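Local atomic coordinates of conserved domain protein (Bacillus anthracis, PDB entry 3FBQ), a protein that is of unknown function but is built largely of antiparallel beta sheets, with two regions that probably belong to the E-set group of immunoglobulin-like domains. Residues Thr18-Tyr21 / Glu22-Glu26; Thr34-Asn38 / Gly39-Thr43; Ser156-Glu160 / Gly161-Asn165. One frame throughout, in Å; residues are numbered along the deposited sequence.

Contact 1: Thr18-Tyr21 / Glu22-Glu26; sequences TGLY and ENYKE
Tyr21 and Tyr24 form a local edge-to-face contact where the loop after helix 9-12 passes into the short helix 24-27. The edge of the Tyr21 ring points at the face of Tyr24, with planes at 70° and centroids 4.8 Å apart. Tyr21 CD1 does the touching: it sits over the middle of the Tyr24 ring, 3.6 Å from Tyr24 CG. With CG anti to the carbonyl carbon (chi1 -67°), Tyr21 turns its CD1 edge to Tyr24. On the same side of the Tyr24 ring but nearer its rim, Leu20 CD2 rests 4.0 Å from Tyr24 CE2. The backbone supporting these rings makes two overlapping turns closed by i to i+3 bonds, with Glu22 N bonded to Gly19 O at 3.1 Å and, more nearly straight, Tyr24 N to Tyr21 O at 2.8 Å. Glycine suits position 19 because its positive phi of 140° would press a beta carbon against the preceding carbonyl O. A water gives a hydrogen bond to Leu20 O and weakly receives one from Asn23 N. Beyond the turn, Tyr24 meets the ring of Phe10, while Tyr21 OH bonds to Glu212 on strand 208-218, tying this N-terminal turn to the eight-stranded sheet.

Contact 2: Thr34-Asn38 / Gly39-Thr43; sequences TRESN and GVKVT
Arg35 and Val42 lie opposite one another as a hydrogen-bonded pair of an antiparallel hairpin, and here the two strands hold together most regularly. Arg35 N reaches Val42 O at 2.9 Å in an almost straight bond, and Val42 N returns one to Arg35 O at 2.8 Å. Nearer the bend, Val40 N binds Ser37 O at 2.8 Å, but the reverse bond, Ser37 N to Val40 O, is longer at 3.3 Å. The chain reverses in a type I' turn whose middle residues, Asn38 and Gly39, both have positive phi, a conformation these types adopt readily. The beta-branched Val40 and Val42, suited to strands, are buried against Leu60, Ile133 and Trp137, whose indole N-H bonds to Val40 O. On their face Arg35 NE bonds to Asn138 O and Arg35 NH1 to Thr34 O. On the other face Thr34 and Lys41 pack closely, whereas Glu36 and the turn are less buried. Lys41 runs out extended, CG anti to the backbone N (chi1 -163°), and its methylenes run past the Thr34 methyl and the Glu36 carboxylate, touching both. Glu36 OE2 lies 3.6 Å from Lys41 CG yet 5.4 Å from Lys41 NZ; the ammonium bonds instead to the carbonyl of Pro221 of the second subunit, a strand of which pairs with strand 29-37. The chemistry implies a hairpin held by its backbone and by a face apolar at the valines and polar at Arg35 and Ser37, whose lysine spends its charged end on the interface.

Contact 3: Ser156-Glu160 / Gly161-Asn165; sequences SSEKE and GIKAN
Glu158 and Lys163 cross at a slant over the hairpin, touching through their aliphatic parts: Glu158 CG comes to 3.5 Å from Lys163 CB. Their charged ends do not meet, since Glu158 OE1 stays 5.1 Å from Lys163 NZ, though the opposite charges probably still attract weakly. Long, flexible side chains of this kind suit a surface position, where the stems can pack and the polar ends remain near water. Lys163 curls along its own strand, and its ammonium gives a 2.8 Å hydrogen bond to Asn165 OD1, in the amide plane and on a lone pair. The same OD1 approaches Ser156 CB at 3.5 Å; Asn165 has its CG beside the backbone N (chi1 -46°), which brings the amide oxygen over to that serine. Beneath these side chains the backbone link is modest. Ala164 N binds Ser157 O at 3.0 Å, whereas the bond from Ser157 N to Ala164 O, 3.4 Å, is weak. At the bend Gly161 has a positive phi as modelled, which would suit glycine, though the model is doubtful there. Farther out, a second shell fixes the strand 162-171 side. Asn165 ND2 bonds to Asn181 OD1, and the buried side chain of Ile162 packs on Val184, Val195 and Leu248, as befits a branched apolar residue facing the interior. Ser157 leans on Asp284 and Ile286 of strand 281-289, the other outermost strand of the sheet. The whole is a beta hairpin with a four-residue loop, at the margin of the eight-stranded antiparallel sheet, consistent with the immunoglobulin-like folds of the E-set group.

All three contacts are local, between residues close in sequence: one helical turn and two hairpins. Contacts 1 and 2 are partly buried and lie in the N-terminal part of the chain; contact 3 is a surface hairpin, on the opposite side of the chain's centre from contact 2, their centres about 50 Å apart. No two share an element, although helix 24-27 of contact 1 leads directly into strand 29-37 of contact 2. Contact 1 relies on an edge-to-face tyrosine pair, contact 2 on regular strand pairing with a buried valine face and an intersubunit edge, and contact 3 on polar and aliphatic side chains over weaker pairing. No two contacts touch.

Contact 1: Thr18-Tyr21 / Glu22-Glu26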
loop_
_atom_site.group_PDB
_atom_site.type_symbol
_atom_site.label_atom_id
_atom_site.label_comp_id
_atom_site.label_asym_id
_atom_site.label_seq_id
_atom_site.Cartn_x
_atom_site.Cartn_y
_atom_site.Cartn_z
ATOM N N THR A 18 -21.178 7.273 -22.172
ATOM C CA THR A 18 -21.569 8.325 -21.230
ATOM C C THR A 18 -23.055 8.138 -20.789
ATOM O O THR A 18 -23.889 7.596 -21.575
ATOM C CB THR A 18 -21.330 9.760 -21.892
ATOM O OG1 THR A 18 -20.599 10.631 -20.995
ATOM C CG2 THR A 18 -22.668 10.416 -22.425
ATOM N N GLY A 19 -23.364 8.574 -19.549
ATOM C CA GLY A 19 -24.708 8.517 -18.984
ATOM C C GLY A 19 -24.801 8.114 -17.504
ATOM O O GLY A 19 -25.568 8.733 -16.755
ATOM N N LEU A 20 -24.039 7.102 -17.074
ATOM C CA LEU A 20 -24.265 6.533 -15.759
ATOM C C LEU A 20 -24.234 7.585 -14.640
ATOM O O LEU A 20 -25.201 7.686 -13.827
ATOM C CB LEU A 20 -23.309 5.383 -15.462
ATOM C CG LEU A 20 -23.716 4.288 -14.435
ATOM C CD1 LEU A 20 -22.562 3.893 -13.574
ATOM C CD2 LEU A 20 -24.869 4.597 -13.501
ATOM N N TYR A 21 -23.163 8.390 -14.613
ATOM C CA TYR A 21 -22.970 9.342 -13.503
ATOM C C TYR A 21 -23.800 10.599 -13.574
ATOM O O TYR A 21 -23.860 11.390 -12.596
ATOM C CB TYR A 21 -21.491 9.643 -13.242
ATOM C CG TYR A 21 -20.867 8.413 -12.729
ATOM C CD1 TYR A 21 -21.194 7.908 -11.458
ATOM C CD2 TYR A 21 -20.025 7.695 -13.519
ATOM C CE1 TYR A 21 -20.657 6.732 -10.990
ATOM C CE2 TYR A 21 -19.475 6.519 -13.068
ATOM C CZ TYR A 21 -19.794 6.028 -11.818
ATOM O OH TYR A 21 -19.209 4.805 -11.448
ATOM N N GLU A 22 -24.474 10.743 -14.709
ATOM C CA GLU A 22 -25.264 11.922 -14.960
ATOM C C GLU A 22 -26.056 12.477 -13.737
ATOM O O GLU A 22 -25.986 13.676 -13.500
ATOM C CB GLU A 22 -26.150 11.782 -16.191
ATOM C CG GLU A 22 -27.376 12.688 -15.986
ATOM C CD GLU A 22 -27.852 13.456 -17.233
ATOM O OE1 GLU A 22 -28.185 12.774 -18.246
ATOM O OE2 GLU A 22 -27.940 14.723 -17.160
ATOM N N ASN A 23 -26.731 11.638 -12.931
ATOM C CA ASN A 23 -27.460 12.179 -11.761
ATOM C C ASN A 23 -26.856 11.995 -10.418
ATOM O O ASN A 23 -27.539 12.175 -9.411
ATOM C CB ASN A 23 -28.888 11.698 -11.702
ATOM C CG ASN A 23 -29.535 11.811 -13.001
ATOM O OD1 ASN A 23 -29.685 12.920 -13.522
ATOM N ND2 ASN A 23 -29.881 10.663 -13.596
ATOM N N TYR A 24 -25.576 11.698 -10.379
ATOM C CA TYR A 24 -24.946 11.391 -9.113
ATOM C C TYR A 24 -24.726 12.622 -8.186
ATOM O O TYR A 24 -24.965 12.554 -6.974
ATOM C CB TYR A 24 -23.659 10.599 -9.371
ATOM C CG TYR A 24 -23.906 9.137 -9.423
ATOM C CD1 TYR A 24 -23.388 8.293 -8.465
ATOM C CD2 TYR A 24 -24.670 8.586 -10.411
ATOM C CE1 TYR A 24 -23.621 6.949 -8.500
ATOM C CE2 TYR A 24 -24.940 7.239 -10.445
ATOM C CZ TYR A 24 -24.413 6.434 -9.477
ATOM O OH TYR A 24 -24.677 5.096 -9.517
ATOM N N LYS A 25 -24.275 13.742 -8.732
ATOM C CA LYS A 25 -23.956 14.849 -7.841
ATOM C C LYS A 25 -25.185 15.319 -7.137
ATOM O O LYS A 25 -25.131 15.716 -5.987
ATOM C CB LYS A 25 -23.337 16.062 -8.556
ATOM C CG LYS A 25 -22.739 17.000 -7.565
ATOM C CD LYS A 25 -21.784 17.932 -8.198
ATOM C CE LYS A 25 -21.481 19.093 -7.254
ATOM N NZ LYS A 25 -20.525 18.694 -6.163
ATOM N N GLU A 26 -26.309 15.298 -7.841
ATOM C CA GLU A 26 -27.455 15.975 -7.301
ATOM C C GLU A 26 -27.973 15.153 -6.114
ATOM O O GLU A 26 -28.559 15.666 -5.160
ATOM C CB GLU A 26 -28.485 16.243 -8.390
ATOM C CG GLU A 26 -29.438 17.333 -7.964
ATOM C CD GLU A 26 -30.010 18.148 -9.144
ATOM O OE1 GLU A 26 -30.399 19.352 -8.870
ATOM O OE2 GLU A 26 -30.062 17.577 -10.303
HETATM O O HOH W 1 -28.102 8.853 -14.316
#

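Contact 2: Thr34-Asn38 / Gly39-Thr43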
loop_
_atom_site.group_PDB
_atom_site.type_symbol
_atom_site.label_atom_id
_atom_site.label_comp_id
_atom_site.label_asym_id
_atom_site.label_seq_id
_atom_site.Cartn_x
_atom_site.Cartn_y
_atom_site.Cartn_z
ATOM N N THR A 34 -11.444 18.273 4.198
ATOM C CA THR A 34 -10.036 18.305 3.770
ATOM C C THR A 34 -9.039 17.729 4.777
ATOM O O THR A 34 -9.228 17.871 5.965
ATOM C CB THR A 34 -9.567 19.752 3.473
ATOM O OG1 THR A 34 -10.579 20.411 2.709
ATOM C CG2 THR A 34 -8.343 19.748 2.646
ATOM N N ARG A 35 -7.994 17.093 4.254
ATOM C CA ARG A 35 -6.817 16.651 4.974
ATOM C C ARG A 35 -5.547 17.163 4.311
ATOM O O ARG A 35 -5.413 17.087 3.098
ATOM C CB ARG A 35 -6.765 15.123 5.018
ATOM C CG ARG A 35 -7.137 14.533 6.387
ATOM C CD ARG A 35 -8.322 15.263 6.960
ATOM N NE ARG A 35 -9.275 14.367 7.585
ATOM C CZ ARG A 35 -10.509 14.699 7.944
ATOM N NH1 ARG A 35 -10.999 15.924 7.727
ATOM N NH2 ARG A 35 -11.249 13.777 8.526
ATOM N N GLU A 36 -4.615 17.706 5.096
ATOM C CA GLU A 36 -3.357 18.189 4.515
ATOM C C GLU A 36 -2.029 17.878 5.207
ATOM O O GLU A 36 -1.793 18.372 6.290
ATOM C CB GLU A 36 -3.430 19.689 4.310
ATOM C CG GLU A 36 -2.533 20.042 3.169
ATOM C CD GLU A 36 -2.413 21.483 2.944
ATOM O OE1 GLU A 36 -1.258 21.905 2.714
ATOM O OE2 GLU A 36 -3.449 22.189 2.992
ATOM N N SER A 37 -1.146 17.115 4.563
ATOM C CA SER A 37 0.219 16.886 5.062
ATOM C C SER A 37 1.149 17.020 3.878
ATOM O O SER A 37 0.729 16.817 2.738
ATOM C CB SER A 37 0.416 15.485 5.657
ATOM O OG SER A 37 -0.693 14.998 6.368
ATOM N N ASN A 38 2.397 17.379 4.147
ATOM C CA ASN A 38 3.470 17.280 3.182
ATOM C C ASN A 38 3.330 17.939 1.871
ATOM O O ASN A 38 3.784 17.376 0.872
ATOM C CB ASN A 38 3.699 15.855 2.810
ATOM C CG ASN A 38 4.741 15.237 3.616
ATOM O OD1 ASN A 38 4.410 14.569 4.609
ATOM N ND2 ASN A 38 6.026 15.463 3.254
ATOM N N GLY A 39 2.734 19.107 1.845
ATOM C CA GLY A 39 2.485 19.775 0.601
ATOM C C GLY A 39 1.292 19.265 -0.182
ATOM O O GLY A 39 1.012 19.797 -1.267
ATOM N N VAL A 40 0.582 18.257 0.347
ATOM C CA VAL A 40 -0.548 17.671 -0.348
ATOM C C VAL A 40 -1.925 17.792 0.406
ATOM O O VAL A 40 -2.156 17.201 1.470
ATOM C CB VAL A 40 -0.205 16.155 -0.718
ATOM C CG1 VAL A 40 -1.273 15.491 -1.622
ATOM C CG2 VAL A 40 1.174 16.064 -1.358
ATOM N N LYS A 41 -2.847 18.519 -0.211
ATOM C CA LYS A 41 -4.184 18.708 0.294
ATOM C C LYS A 41 -5.070 17.731 -0.418
ATOM O O LYS A 41 -5.199 17.835 -1.641
ATOM C CB LYS A 41 -4.596 20.153 -0.046
ATOM C CG LYS A 41 -5.786 20.693 0.748
ATOM C CD LYS A 41 -6.066 22.180 0.547
ATOM C CE LYS A 41 -7.453 22.480 1.133
ATOM N NZ LYS A 41 -8.136 23.773 0.733
ATOM N N VAL A 42 -5.641 16.751 0.294
ATOM C CA VAL A 42 -6.693 15.865 -0.264
ATOM C C VAL A 42 -8.084 16.268 0.281
ATOM O O VAL A 42 -8.230 16.368 1.486
ATOM C CB VAL A 42 -6.483 14.385 0.062
ATOM C CG1 VAL A 42 -7.642 13.497 -0.558
ATOM C CG2 VAL A 42 -5.069 13.891 -0.410
ATOM N N THR A 43 -9.057 16.529 -0.626
ATOM C CA THR A 43 -10.439 16.818 -0.336
ATOM C C THR A 43 -11.316 15.713 -0.832
ATOM O O THR A 43 -11.106 15.180 -1.919
ATOM C CB THR A 43 -10.856 18.049 -1.059
ATOM O OG1 THR A 43 -9.966 19.053 -0.614
ATOM C CG2 THR A 43 -12.333 18.516 -0.681
#

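Contact 3: Ser156-Glu160 / Gly161-Asn165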
loop_
_atom_site.group_PDB
_atom_site.type_symbol
_atom_site.label_atom_id
_atom_site.label_comp_id
_atom_site.label_asym_id
_atom_site.label_seq_id
_atom_site.Cartn_x
_atom_site.Cartn_y
_atom_site.Cartn_z
ATOM N N SER A 156 -33.078 -16.732 -17.529
ATOM C CA SER A 156 -31.815 -17.271 -17.949
ATOM C C SER A 156 -31.836 -17.567 -19.449
ATOM O O SER A 156 -32.903 -17.652 -20.013
ATOM C CB SER A 156 -31.533 -18.551 -17.157
ATOM O OG SER A 156 -32.048 -19.691 -17.833
ATOM N N SER A 157 -30.664 -17.715 -20.058
ATOM C CA SER A 157 -30.538 -18.465 -21.302
ATOM C C SER A 157 -29.240 -19.264 -21.336
ATOM O O SER A 157 -28.206 -18.807 -20.847
ATOM C CB SER A 157 -30.606 -17.522 -22.506
ATOM O OG SER A 157 -31.096 -16.247 -22.128
ATOM N N GLU A 158 -29.299 -20.458 -21.915
ATOM C CA GLU A 158 -28.115 -21.293 -22.075
ATOM C C GLU A 158 -27.579 -21.223 -23.501
ATOM O O GLU A 158 -28.185 -20.598 -24.372
ATOM C CB GLU A 158 -28.427 -22.743 -21.701
ATOM C CG GLU A 158 -27.240 -23.509 -21.138
ATOM C CD GLU A 158 -27.613 -24.901 -20.670
ATOM O OE1 GLU A 158 -28.076 -25.039 -19.519
ATOM O OE2 GLU A 158 -27.444 -25.859 -21.453
ATOM N N LYS A 159 -26.468 -21.879 -23.725
ATOM C CA LYS A 159 -26.048 -22.244 -25.044
ATOM C C LYS A 159 -24.851 -23.104 -24.788
ATOM O O LYS A 159 -24.945 -24.203 -24.273
ATOM C CB LYS A 159 -25.617 -21.015 -25.816
ATOM C CG LYS A 159 -26.132 -20.935 -27.216
ATOM C CD LYS A 159 -25.188 -20.161 -28.086
ATOM C CE LYS A 159 -25.827 -19.763 -29.401
ATOM N NZ LYS A 159 -24.998 -18.817 -30.201
ATOM N N GLU A 160 -23.698 -22.590 -25.125
ATOM C CA GLU A 160 -22.595 -23.467 -25.360
ATOM C C GLU A 160 -22.181 -24.204 -24.111
ATOM O O GLU A 160 -21.126 -24.779 -24.087
ATOM C CB GLU A 160 -21.424 -22.672 -25.870
ATOM C CG GLU A 160 -20.819 -23.229 -27.104
ATOM C CD GLU A 160 -21.676 -23.008 -28.303
ATOM O OE1 GLU A 160 -21.240 -22.246 -29.189
ATOM O OE2 GLU A 160 -22.780 -23.594 -28.353
ATOM N N GLY A 161 -22.992 -24.186 -23.069
ATOM C CA GLY A 161 -22.644 -24.917 -21.864
ATOM C C GLY A 161 -22.596 -24.118 -20.577
ATOM O O GLY A 161 -22.066 -24.538 -19.566
ATOM N N ILE A 162 -23.212 -22.960 -20.612
ATOM C CA ILE A 162 -22.528 -21.700 -20.567
ATOM C C ILE A 162 -23.622 -20.699 -20.637
ATOM O O ILE A 162 -24.095 -20.425 -21.710
ATOM C CB ILE A 162 -21.780 -21.462 -21.817
ATOM C CG1 ILE A 162 -20.333 -21.803 -21.625
ATOM C CG2 ILE A 162 -21.870 -20.031 -22.133
ATOM C CD1 ILE A 162 -19.461 -20.766 -22.127
ATOM N N LYS A 163 -24.055 -20.182 -19.506
ATOM C CA LYS A 163 -25.458 -19.935 -19.308
ATOM C C LYS A 163 -25.617 -18.844 -18.293
ATOM O O LYS A 163 -24.906 -18.854 -17.324
ATOM C CB LYS A 163 -26.095 -21.197 -18.798
ATOM C CG LYS A 163 -26.542 -21.116 -17.402
ATOM C CD LYS A 163 -28.025 -21.001 -17.363
ATOM C CE LYS A 163 -28.652 -22.238 -16.838
ATOM N NZ LYS A 163 -29.425 -22.026 -15.610
ATOM N N ALA A 164 -26.526 -17.891 -18.501
ATOM C CA ALA A 164 -26.515 -16.668 -17.662
ATOM C C ALA A 164 -27.765 -16.559 -16.805
ATOM O O ALA A 164 -28.866 -16.605 -17.336
ATOM C CB ALA A 164 -26.334 -15.440 -18.522
ATOM N N ASN A 165 -27.627 -16.453 -15.492
ATOM C CA ASN A 165 -28.813 -16.350 -14.628
ATOM C C ASN A 165 -29.013 -15.025 -13.964
ATOM O O ASN A 165 -28.146 -14.569 -13.210
ATOM C CB ASN A 165 -28.766 -17.397 -13.540
ATOM C CG ASN A 165 -28.405 -18.733 -14.076
ATOM O OD1 ASN A 165 -29.246 -19.417 -14.683
ATOM N ND2 ASN A 165 -27.136 -19.113 -13.906
#